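Local coordinates for protein MJ1225 (Methanocaldococcus jannaschii, PDB 3KH5), which probably senses adenine nucleotides, as a putative archaeal homologue of the gamma subunit of AMP-activated protein kinase that binds AMP and ADP through its CBS repeats, at residues 15-20 / 84-89; 164-169 / 222-227. All coordinates share one frame; numbering follows the deposited sequence.

Interaction 1. Residues 15-20 / 84-89. With ADP (adenosine-5'-diphosphate), chain B; AMP (adenosine monophosphate), chain F.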
ATOM      1  N   VAL A  15      -8.217  -1.205  13.523  1.00 42.19           N
ATOM      2  CA  VAL A  15      -6.922  -1.501  14.130  1.00 39.76           C
ATOM      3  C   VAL A  15      -6.043  -0.247  14.090  1.00 38.27           C
ATOM      4  O   VAL A  15      -5.800   0.320  13.021  1.00 38.00           O
ATOM      5  CB  VAL A  15      -6.224  -2.699  13.429  1.00 39.74           C
ATOM      6  CG1 VAL A  15      -4.807  -2.877  13.939  1.00 39.34           C
ATOM      7  CG2 VAL A  15      -7.022  -3.981  13.640  1.00 39.64           C
ATOM      8  N   THR A  16      -5.586   0.183  15.262  1.00 36.56           N
ATOM      9  CA  THR A  16      -4.802   1.408  15.387  1.00 35.10           C
ATOM     10  C   THR A  16      -3.535   1.191  16.203  1.00 34.24           C
ATOM     11  O   THR A  16      -3.378   0.166  16.875  1.00 34.04           O
ATOM     12  CB  THR A  16      -5.613   2.532  16.076  1.00 35.14           C
ATOM     13  OG1 THR A  16      -5.979   2.118  17.398  1.00 35.20           O
ATOM     14  CG2 THR A  16      -6.870   2.869  15.291  1.00 34.61           C
ATOM     15  N   VAL A  17      -2.633   2.167  16.125  1.00 33.10           N
ATOM     16  CA  VAL A  17      -1.519   2.296  17.071  1.00 32.36           C
ATOM     17  C   VAL A  17      -1.511   3.704  17.703  1.00 32.27           C
ATOM     18  O   VAL A  17      -2.307   4.568  17.322  1.00 32.28           O
ATOM     19  CB  VAL A  17      -0.140   1.963  16.419  1.00 32.09           C
ATOM     20  CG1 VAL A  17      -0.118   0.529  15.893  1.00 31.77           C
ATOM     21  CG2 VAL A  17       0.208   2.956  15.310  1.00 31.51           C
ATOM     22  N   TYR A  18      -0.619   3.917  18.674  1.00 32.18           N
ATOM     23  CA  TYR A  18      -0.465   5.214  19.353  1.00 32.08           C
ATOM     24  C   TYR A  18       0.839   5.877  18.944  1.00 31.73           C
ATOM     25  O   TYR A  18       1.729   5.200  18.431  1.00 31.67           O
ATOM     26  CB  TYR A  18      -0.503   5.030  20.871  1.00 32.33           C
ATOM     27  CG  TYR A  18      -1.658   4.175  21.294  1.00 33.49           C
ATOM     28  CD1 TYR A  18      -2.960   4.672  21.267  1.00 34.74           C
ATOM     29  CD2 TYR A  18      -1.462   2.851  21.675  1.00 34.63           C
ATOM     30  CE1 TYR A  18      -4.038   3.876  21.634  1.00 36.21           C
ATOM     31  CE2 TYR A  18      -2.529   2.047  22.046  1.00 36.07           C
ATOM     32  CZ  TYR A  18      -3.815   2.564  22.024  1.00 36.69           C
ATOM     33  OH  TYR A  18      -4.875   1.767  22.391  1.00 37.87           O
ATOM     34  N   PRO A  19       0.967   7.206  19.170  1.00 31.48           N
ATOM     35  CA  PRO A  19       2.202   7.892  18.785  1.00 31.45           C
ATOM     36  C   PRO A  19       3.438   7.309  19.461  1.00 31.55           C
ATOM     37  O   PRO A  19       4.528   7.346  18.883  1.00 31.26           O
ATOM     38  CB  PRO A  19       1.976   9.331  19.272  1.00 31.48           C
ATOM     39  CG  PRO A  19       0.508   9.486  19.311  1.00 31.53           C
ATOM     40  CD  PRO A  19      -0.038   8.149  19.698  1.00 31.47           C
ATOM     41  N   THR A  20       3.262   6.767  20.663  1.00 31.74           N
ATOM     42  CA  THR A  20       4.379   6.200  21.421  1.00 32.16           C
ATOM     43  C   THR A  20       4.600   4.697  21.196  1.00 31.99           C
ATOM     44  O   THR A  20       5.556   4.124  21.729  1.00 32.24           O
ATOM     45  CB  THR A  20       4.258   6.498  22.932  1.00 32.18           C
ATOM     46  OG1 THR A  20       2.946   6.150  23.387  1.00 32.90           O
ATOM     47  CG2 THR A  20       4.514   7.973  23.212  1.00 32.70           C
ATOM     48  N   GLU A  84      12.273   3.286  18.229  1.00 35.92           N
ATOM     49  CA  GLU A  84      11.725   4.646  18.170  1.00 35.54           C
ATOM     50  C   GLU A  84      10.198   4.618  18.103  1.00 34.92           C
ATOM     51  O   GLU A  84       9.628   3.709  17.501  1.00 34.96           O
ATOM     52  CB  GLU A  84      12.270   5.402  16.950  1.00 35.73           C
ATOM     53  CG  GLU A  84      13.765   5.711  16.993  1.00 36.60           C
ATOM     54  CD  GLU A  84      14.111   6.933  17.830  1.00 37.84           C
ATOM     55  OE1 GLU A  84      15.317   7.171  18.043  1.00 38.28           O
ATOM     56  OE2 GLU A  84      13.192   7.658  18.270  1.00 38.44           O
ATOM     57  N   PRO A  85       9.534   5.617  18.715  1.00 34.42           N
ATOM     58  CA  PRO A  85       8.085   5.736  18.602  1.00 34.15           C
ATOM     59  C   PRO A  85       7.668   5.985  17.155  1.00 34.12           C
ATOM     60  O   PRO A  85       8.380   6.661  16.401  1.00 33.97           O
ATOM     61  CB  PRO A  85       7.757   6.948  19.479  1.00 33.99           C
ATOM     62  CG  PRO A  85       9.010   7.737  19.528  1.00 34.23           C
ATOM     63  CD  PRO A  85      10.115   6.725  19.502  1.00 34.35           C
ATOM     64  N   VAL A  86       6.524   5.419  16.787  1.00 34.18           N
ATOM     65  CA  VAL A  86       5.998   5.510  15.439  1.00 34.27           C
ATOM     66  C   VAL A  86       5.804   6.978  15.025  1.00 34.19           C
ATOM     67  O   VAL A  86       5.822   7.287  13.833  1.00 34.09           O
ATOM     68  CB  VAL A  86       4.697   4.657  15.280  1.00 34.25           C
ATOM     69  CG1 VAL A  86       3.455   5.439  15.693  1.00 34.46           C
ATOM     70  CG2 VAL A  86       4.558   4.141  13.860  1.00 34.55           C
ATOM     71  N   ARG A  87       5.661   7.878  16.003  1.00 34.12           N
ATOM     72  CA  ARG A  87       5.506   9.303  15.697  1.00 34.25           C
ATOM     73  C   ARG A  87       6.698   9.848  14.895  1.00 33.82           C
ATOM     74  O   ARG A  87       6.546  10.824  14.150  1.00 33.63           O
ATOM     75  CB  ARG A  87       5.227  10.143  16.958  1.00 34.64           C
ATOM     76  CG  ARG A  87       6.455  10.500  17.770  1.00 36.51           C
ATOM     77  CD  ARG A  87       6.100  11.042  19.139  1.00 39.68           C
ATOM     78  NE  ARG A  87       7.268  10.981  20.014  1.00 42.04           N
ATOM     79  CZ  ARG A  87       7.243  11.110  21.338  1.00 43.47           C
ATOM     80  NH1 ARG A  87       6.097  11.318  21.978  1.00 43.98           N
ATOM     81  NH2 ARG A  87       8.375  11.030  22.025  1.00 44.14           N
ATOM     82  N   GLU A  88       7.862   9.204  15.005  1.00 33.42           N
ATOM     83  CA  GLU A  88       9.039   9.628  14.240  1.00 33.44           C
ATOM     84  C   GLU A  88       8.900   9.436  12.724  1.00 32.94           C
ATOM     85  O   GLU A  88       9.542  10.155  11.957  1.00 33.11           O
ATOM     86  CB  GLU A  88      10.323   8.946  14.738  1.00 33.64           C
ATOM     87  CG  GLU A  88      10.830   9.431  16.105  1.00 35.37           C
ATOM     88  CD  GLU A  88      11.451  10.832  16.090  1.00 37.79           C
ATOM     89  OE1 GLU A  88      11.824  11.338  15.007  1.00 38.62           O
ATOM     90  OE2 GLU A  88      11.573  11.424  17.186  1.00 38.85           O
ATOM     91  N   ILE A  89       8.073   8.480  12.296  1.00 32.34           N
ATOM     92  CA  ILE A  89       7.948   8.160  10.864  1.00 31.89           C
ATOM     93  C   ILE A  89       6.521   8.171  10.294  1.00 31.81           C
ATOM     94  O   ILE A  89       6.332   7.933   9.097  1.00 31.64           O
ATOM     95  CB  ILE A  89       8.663   6.818  10.483  1.00 31.79           C
ATOM     96  CG1 ILE A  89       7.993   5.607  11.151  1.00 32.01           C
ATOM     97  CG2 ILE A  89      10.163   6.889  10.789  1.00 31.45           C
ATOM     98  CD1 ILE A  89       8.319   4.273  10.480  1.00 31.56           C
TER
HETATM   99  PB  ADP B 281      -4.733  -1.131   2.832  1.00 83.89           P
HETATM  100  O1B ADP B 281      -4.626  -2.140   3.911  1.00 84.21           O
HETATM  101  O2B ADP B 281      -3.888  -1.569   1.517  1.00 84.09           O
HETATM  102  O3B ADP B 281      -4.111   0.287   3.238  1.00 84.15           O
HETATM  103  PA  ADP B 281      -6.912  -1.909   1.310  1.00 80.80           P
HETATM  104  O1A ADP B 281      -6.266  -3.251   1.158  1.00 81.06           O
HETATM  105  O2A ADP B 281      -8.535  -1.756   1.109  1.00 80.96           O
HETATM  106  O3A ADP B 281      -6.246  -0.848   2.364  1.00 82.53           O
HETATM  107  O5' ADP B 281      -7.465  -2.450   2.768  1.00 78.64           O
HETATM  108  C5' ADP B 281      -7.634  -3.851   3.159  1.00 74.75           C
HETATM  109  C4' ADP B 281      -9.067  -4.158   3.692  1.00 71.65           C
HETATM  110  O4' ADP B 281      -9.170  -4.186   5.152  1.00 69.44           O
HETATM  111  C3' ADP B 281     -10.018  -3.068   3.190  1.00 70.50           C
HETATM  112  O3' ADP B 281     -11.209  -3.662   2.635  1.00 70.79           O
HETATM  113  C2' ADP B 281     -10.348  -2.208   4.406  1.00 68.86           C
HETATM  114  O2' ADP B 281     -11.771  -2.099   4.476  1.00 68.90           O
HETATM  115  C1' ADP B 281      -9.823  -2.968   5.638  1.00 66.97           C
HETATM  116  N9  ADP B 281      -8.829  -2.238   6.525  1.00 63.11           N
HETATM  117  C8  ADP B 281      -7.742  -1.571   6.125  1.00 61.60           C
HETATM  118  N7  ADP B 281      -7.103  -1.073   7.187  1.00 60.07           N
HETATM  119  C5  ADP B 281      -7.778  -1.427   8.277  1.00 59.32           C
HETATM  120  C6  ADP B 281      -7.602  -1.206   9.644  1.00 58.01           C
HETATM  121  N6  ADP B 281      -6.567  -0.498  10.091  1.00 56.86           N
HETATM  122  N1  ADP B 281      -8.498  -1.720  10.509  1.00 57.88           N
HETATM  123  C2  ADP B 281      -9.538  -2.424  10.075  1.00 58.58           C
HETATM  124  N3  ADP B 281      -9.730  -2.652   8.780  1.00 59.51           N
HETATM  125  C4  ADP B 281      -8.876  -2.166   7.858  1.00 60.67           C
HETATM  126  P   AMP F1605      19.166  14.077  16.295  1.00 78.61           P
HETATM  127  O1P AMP F1605      18.766  15.502  16.351  1.00 78.81           O
HETATM  128  O2P AMP F1605      17.907  13.073  16.498  1.00 78.79           O
HETATM  129  O3P AMP F1605      20.203  13.703  17.477  1.00 78.86           O
HETATM  130  O5' AMP F1605      19.906  13.674  14.930  1.00 77.54           O
HETATM  131  C5' AMP F1605      19.905  12.316  14.503  1.00 75.39           C
HETATM  132  C4' AMP F1605      20.296  12.176  13.014  1.00 73.66           C
HETATM  133  O4' AMP F1605      19.338  11.295  12.349  1.00 72.03           O
HETATM  134  C3' AMP F1605      20.300  13.477  12.198  1.00 73.07           C
HETATM  135  O3' AMP F1605      21.236  13.376  11.112  1.00 73.45           O
HETATM  136  C2' AMP F1605      18.865  13.564  11.686  1.00 71.87           C
HETATM  137  O2' AMP F1605      18.834  14.219  10.411  1.00 71.97           O
HETATM  138  C1' AMP F1605      18.449  12.099  11.516  1.00 70.22           C
HETATM  139  N9  AMP F1605      17.053  11.841  11.957  1.00 67.00           N
HETATM  140  C8  AMP F1605      16.595  11.878  13.211  1.00 65.90           C
HETATM  141  N7  AMP F1605      15.294  11.585  13.215  1.00 64.67           N
HETATM  142  C5  AMP F1605      14.925  11.353  11.961  1.00 63.90           C
HETATM  143  C6  AMP F1605      13.721  11.007  11.359  1.00 62.88           C
HETATM  144  N6  AMP F1605      12.624  10.844  12.092  1.00 62.10           N
HETATM  145  N1  AMP F1605      13.682  10.842  10.024  1.00 62.45           N
HETATM  146  C2  AMP F1605      14.773  11.004   9.283  1.00 62.83           C
HETATM  147  N3  AMP F1605      15.936  11.334   9.830  1.00 63.77           N
HETATM  148  C4  AMP F1605      16.043  11.514  11.159  1.00 64.85           C

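Interaction 2. Residues 164-169 / 222-227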
ATOM      1  N   GLY A 164      16.998  -8.471 -11.058  1.00 39.70           N
ATOM      2  CA  GLY A 164      18.321  -8.260 -10.469  1.00 39.62           C
ATOM      3  C   GLY A 164      18.485  -7.043  -9.579  1.00 39.53           C
ATOM      4  O   GLY A 164      19.511  -6.906  -8.913  1.00 39.49           O
ATOM      5  N   GLU A 165      17.492  -6.155  -9.554  1.00 39.40           N
ATOM      6  CA  GLU A 165      17.562  -4.969  -8.703  1.00 39.32           C
ATOM      7  C   GLU A 165      17.615  -5.327  -7.226  1.00 39.05           C
ATOM      8  O   GLU A 165      16.920  -6.237  -6.777  1.00 39.04           O
ATOM      9  CB  GLU A 165      16.367  -4.062  -8.951  1.00 39.46           C
ATOM     10  CG  GLU A 165      16.560  -3.105 -10.091  1.00 40.27           C
ATOM     11  CD  GLU A 165      15.404  -2.157 -10.215  1.00 41.21           C
ATOM     12  OE1 GLU A 165      14.397  -2.530 -10.843  1.00 41.75           O
ATOM     13  OE2 GLU A 165      15.497  -1.035  -9.682  1.00 41.73           O
ATOM     14  N   ARG A 166      18.447  -4.601  -6.483  1.00 38.86           N
ATOM     15  CA  ARG A 166      18.535  -4.749  -5.034  1.00 38.83           C
ATOM     16  C   ARG A 166      17.318  -4.069  -4.385  1.00 38.33           C
ATOM     17  O   ARG A 166      16.772  -3.105  -4.934  1.00 38.23           O
ATOM     18  CB  ARG A 166      19.860  -4.161  -4.511  1.00 39.19           C
ATOM     19  CG  ARG A 166      21.166  -4.780  -5.124  1.00 41.28           C
ATOM     20  CD  ARG A 166      22.411  -3.934  -4.741  1.00 45.56           C
ATOM     21  NE  ARG A 166      23.711  -4.504  -5.144  1.00 49.27           N
ATOM     22  CZ  ARG A 166      24.464  -4.059  -6.155  1.00 51.34           C
ATOM     23  NH1 ARG A 166      24.058  -3.034  -6.901  1.00 52.16           N
ATOM     24  NH2 ARG A 166      25.627  -4.648  -6.425  1.00 52.14           N
ATOM     25  N   LEU A 167      16.894  -4.589  -3.234  1.00 37.92           N
ATOM     26  CA  LEU A 167      15.740  -4.054  -2.495  1.00 37.71           C
ATOM     27  C   LEU A 167      15.878  -2.564  -2.189  1.00 37.63           C
ATOM     28  O   LEU A 167      14.902  -1.817  -2.284  1.00 37.62           O
ATOM     29  CB  LEU A 167      15.516  -4.848  -1.196  1.00 37.67           C
ATOM     30  CG  LEU A 167      14.302  -4.540  -0.304  1.00 37.85           C
ATOM     31  CD1 LEU A 167      13.934  -5.747   0.543  1.00 37.62           C
ATOM     32  CD2 LEU A 167      14.533  -3.323   0.596  1.00 38.09           C
ATOM     33  N   LYS A 168      17.087  -2.143  -1.824  1.00 37.50           N
ATOM     34  CA  LYS A 168      17.363  -0.741  -1.528  1.00 37.53           C
ATOM     35  C   LYS A 168      16.990   0.203  -2.685  1.00 36.92           C
ATOM     36  O   LYS A 168      16.531   1.320  -2.443  1.00 37.00           O
ATOM     37  CB  LYS A 168      18.824  -0.557  -1.091  1.00 37.88           C
ATOM     38  CG  LYS A 168      19.851  -0.622  -2.216  1.00 39.48           C
ATOM     39  CD  LYS A 168      21.224  -1.055  -1.714  1.00 41.90           C
ATOM     40  CE  LYS A 168      22.346  -0.466  -2.567  1.00 43.19           C
ATOM     41  NZ  LYS A 168      22.141  -0.631  -4.047  1.00 44.08           N
ATOM     42  N   ASP A 169      17.166  -0.253  -3.931  1.00 36.17           N
ATOM     43  CA  ASP A 169      16.889   0.575  -5.117  1.00 35.40           C
ATOM     44  C   ASP A 169      15.431   0.505  -5.549  1.00 34.55           C
ATOM     45  O   ASP A 169      14.857   1.510  -5.966  1.00 34.47           O
ATOM     46  CB  ASP A 169      17.800   0.192  -6.292  1.00 35.77           C
ATOM     47  CG  ASP A 169      19.277   0.406  -5.989  1.00 36.40           C
ATOM     48  OD1 ASP A 169      19.642   1.470  -5.438  1.00 37.52           O
ATOM     49  OD2 ASP A 169      20.081  -0.495  -6.309  1.00 37.60           O
ATOM     50  N   ASN A 222      20.151  -5.541   0.491  1.00 46.16           N
ATOM     51  CA  ASN A 222      20.927  -5.956  -0.682  1.00 45.65           C
ATOM     52  C   ASN A 222      20.279  -7.101  -1.476  1.00 45.09           C
ATOM     53  O   ASN A 222      20.687  -7.384  -2.608  1.00 45.00           O
ATOM     54  CB  ASN A 222      22.377  -6.292  -0.301  1.00 45.84           C
ATOM     55  CG  ASN A 222      23.236  -5.049  -0.100  1.00 46.37           C
ATOM     56  OD1 ASN A 222      23.119  -4.066  -0.835  1.00 46.96           O
ATOM     57  ND2 ASN A 222      24.114  -5.097   0.896  1.00 47.07           N
ATOM     58  N   VAL A 223      19.268  -7.737  -0.880  1.00 44.36           N
ATOM     59  CA  VAL A 223      18.523  -8.840  -1.504  1.00 43.75           C
ATOM     60  C   VAL A 223      17.958  -8.395  -2.846  1.00 43.26           C
ATOM     61  O   VAL A 223      17.491  -7.261  -2.975  1.00 43.10           O
ATOM     62  CB  VAL A 223      17.359  -9.318  -0.590  1.00 43.83           C
ATOM     63  CG1 VAL A 223      16.532 -10.416  -1.265  1.00 43.88           C
ATOM     64  CG2 VAL A 223      17.898  -9.833   0.721  1.00 43.99           C
ATOM     65  N   ARG A 224      18.010  -9.280  -3.841  1.00 42.72           N
ATOM     66  CA  ARG A 224      17.516  -8.961  -5.180  1.00 42.41           C
ATOM     67  C   ARG A 224      16.083  -9.446  -5.360  1.00 42.33           C
ATOM     68  O   ARG A 224      15.666 -10.419  -4.726  1.00 42.17           O
ATOM     69  CB  ARG A 224      18.436  -9.554  -6.252  1.00 42.27           C
ATOM     70  CG  ARG A 224      19.871  -9.062  -6.138  1.00 42.32           C
ATOM     71  CD  ARG A 224      20.758  -9.558  -7.258  1.00 42.25           C
ATOM     72  NE  ARG A 224      22.131  -9.082  -7.083  1.00 42.83           N
ATOM     73  CZ  ARG A 224      22.673  -8.050  -7.729  1.00 42.91           C
ATOM     74  NH1 ARG A 224      21.974  -7.375  -8.635  1.00 43.00           N
ATOM     75  NH2 ARG A 224      23.927  -7.701  -7.484  1.00 43.21           N
ATOM     76  N   MET A 225      15.342  -8.757  -6.227  1.00 42.47           N
ATOM     77  CA  MET A 225      13.916  -9.025  -6.452  1.00 42.71           C
ATOM     78  C   MET A 225      13.582 -10.480  -6.754  1.00 42.88           C
ATOM     79  O   MET A 225      12.582 -11.000  -6.260  1.00 42.87           O
ATOM     80  CB  MET A 225      13.358  -8.118  -7.555  1.00 42.73           C
ATOM     81  CG  MET A 225      13.310  -6.639  -7.194  1.00 42.87           C
ATOM     82  SD  MET A 225      12.496  -6.289  -5.614  1.00 43.21           S
ATOM     83  CE  MET A 225      13.855  -6.463  -4.448  1.00 43.04           C
ATOM     84  N   GLU A 226      14.427 -11.130  -7.550  1.00 43.08           N
ATOM     85  CA  GLU A 226      14.235 -12.535  -7.903  1.00 43.33           C
ATOM     86  C   GLU A 226      14.053 -13.425  -6.673  1.00 43.14           C
ATOM     87  O   GLU A 226      13.355 -14.437  -6.737  1.00 43.13           O
ATOM     88  CB  GLU A 226      15.407 -13.043  -8.749  1.00 43.53           C
ATOM     89  CG  GLU A 226      16.736 -13.103  -8.006  1.00 44.68           C
ATOM     90  CD  GLU A 226      17.917 -13.387  -8.910  1.00 46.12           C
ATOM     91  OE1 GLU A 226      19.053 -13.401  -8.390  1.00 46.63           O
ATOM     92  OE2 GLU A 226      17.724 -13.594 -10.129  1.00 46.74           O
ATOM     93  N   GLU A 227      14.675 -13.044  -5.561  1.00 43.02           N
ATOM     94  CA  GLU A 227      14.630 -13.855  -4.350  1.00 42.99           C
ATOM     95  C   GLU A 227      13.283 -13.785  -3.651  1.00 42.70           C
ATOM     96  O   GLU A 227      12.866 -14.746  -3.000  1.00 42.57           O
ATOM     97  CB  GLU A 227      15.731 -13.430  -3.376  1.00 43.16           C
ATOM     98  CG  GLU A 227      17.141 -13.636  -3.902  1.00 44.39           C
ATOM     99  CD  GLU A 227      17.416 -15.077  -4.293  1.00 45.80           C
ATOM    100  OE1 GLU A 227      18.161 -15.295  -5.272  1.00 46.54           O
ATOM    101  OE2 GLU A 227      16.888 -15.996  -3.624  1.00 46.19           O
TER
HETATM  102  O   HOH W   1      23.302  -7.145  -3.917  1.00 54.07           O

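Interaction 1. Residues 15-20 / 84-89
The loop of the first CBS repeat that runs from an ADP site toward helix 23-33 is met at P19 and T20 by P85 and by V86 and R87 of the 3-10 turn 86-88 that follows it, in the loop between helix 78-81 and strand 97-98. R87 N donates to P19 O (3.1 Å, 148° at the hydrogen) in the carbonyl plane and on a lone pair. CB of P85 packs against the same oxygen at 3.3 Å, and R87 CB rests on P19 CB, so two rigid prolines and an aliphatic stem frame the one bond. V86, branched and apolar, fills the buried side: chi1 of 86° places CG1 between its backbone N and carbonyl carbon, where it presses on Y18 O at 3.2 Å and meets V17 CG2 at 4.1 Å. R87 then runs extended across T20, whose CG2 touches NH1. In the same two loops, V15 N and O pair with N1 and N6 of ADP, while the main-chain O and OE1 of E88 both accept from N6 of AMP. The one hydrogen bond across the segments runs from main chain to main chain, so it does not depend on side-chain charge, and carbon atoms of P85 and R87 pack against its acceptor.

Interaction 2. Residues 164-169 / 222-227
The guanidinium of R224 has the aliphatic CG of R166 over one face and the carbonyl of G164 at its edge; the R166 guanidinium in turn carries NH2 of R224 over one face, with OD1 of N222 approaching obliquely. The two arginines run side by side in the same direction, their planes 46° apart and their NH2 atoms 3.7 Å from each other. R224 NH1 donates to G164 O in the carbonyl plane, though the oxygen is tilted from the guanidinium plane; the separation is very short and its exact value doubtful. With CG anti to its carbonyl carbon and the chain extended beyond, R224 brings its methylenes along that same oxygen. A water bridges R166 NE and N222 O, 2.9 Å from the arginine nitrogen, and the aliphatic CD of K168 passes 3.7 Å from OD1 of N222.

The backbones form a single beta bridge at R166 and R224, just ahead of helix 167-177 in the third CBS repeat and where the other segment leads into helix 225-228. M225 N gives its hydrogen to E165 O at 3.0 Å, and L167 N to V223 O at 2.8 Å. Two CA-H...O contacts, R224 CA to E165 O and R166 CA to V223 O, accompany these bonds. R166 is the N-cap residue, and its own O receives D169 N in the first helical turn.

On the buried side L167 offers a branched apolar surface, and M225, unbranched and flexible, can bend to meet it. Turned at chi2 and chi3 (-51° and 87°), M225 curls until its methyl CE lies 3.6 Å from L167 CA and 4.0 Å from L167 CB, and both side chains also pack on F199 of helix 196-203.

Interactions 1 and 2 appear to be equivalent joints: each joins the loop before a long helix, 23-33 or 167-177, or that helix's first turn, to a segment more than 50 residues further along the chain. The main-chain bond from R87 to P19 probably has its counterpart in that between E226 and P163, while V86 with T21 and E84 with I23 would match the pairs M225-E165 and V223-L167. The centres lie 28 Å apart and the nearest atoms about 14 Å, without touching. Interaction 1 holds residues bonded to an ADP and an AMP, with the V86 side chain about 10 Å from a second ADP. At interaction 2 the M225 side chain stands about 10 Å from an AMP, and a sulfate ion, probably from the crystallisation liquor, lies about 3 Å from G164.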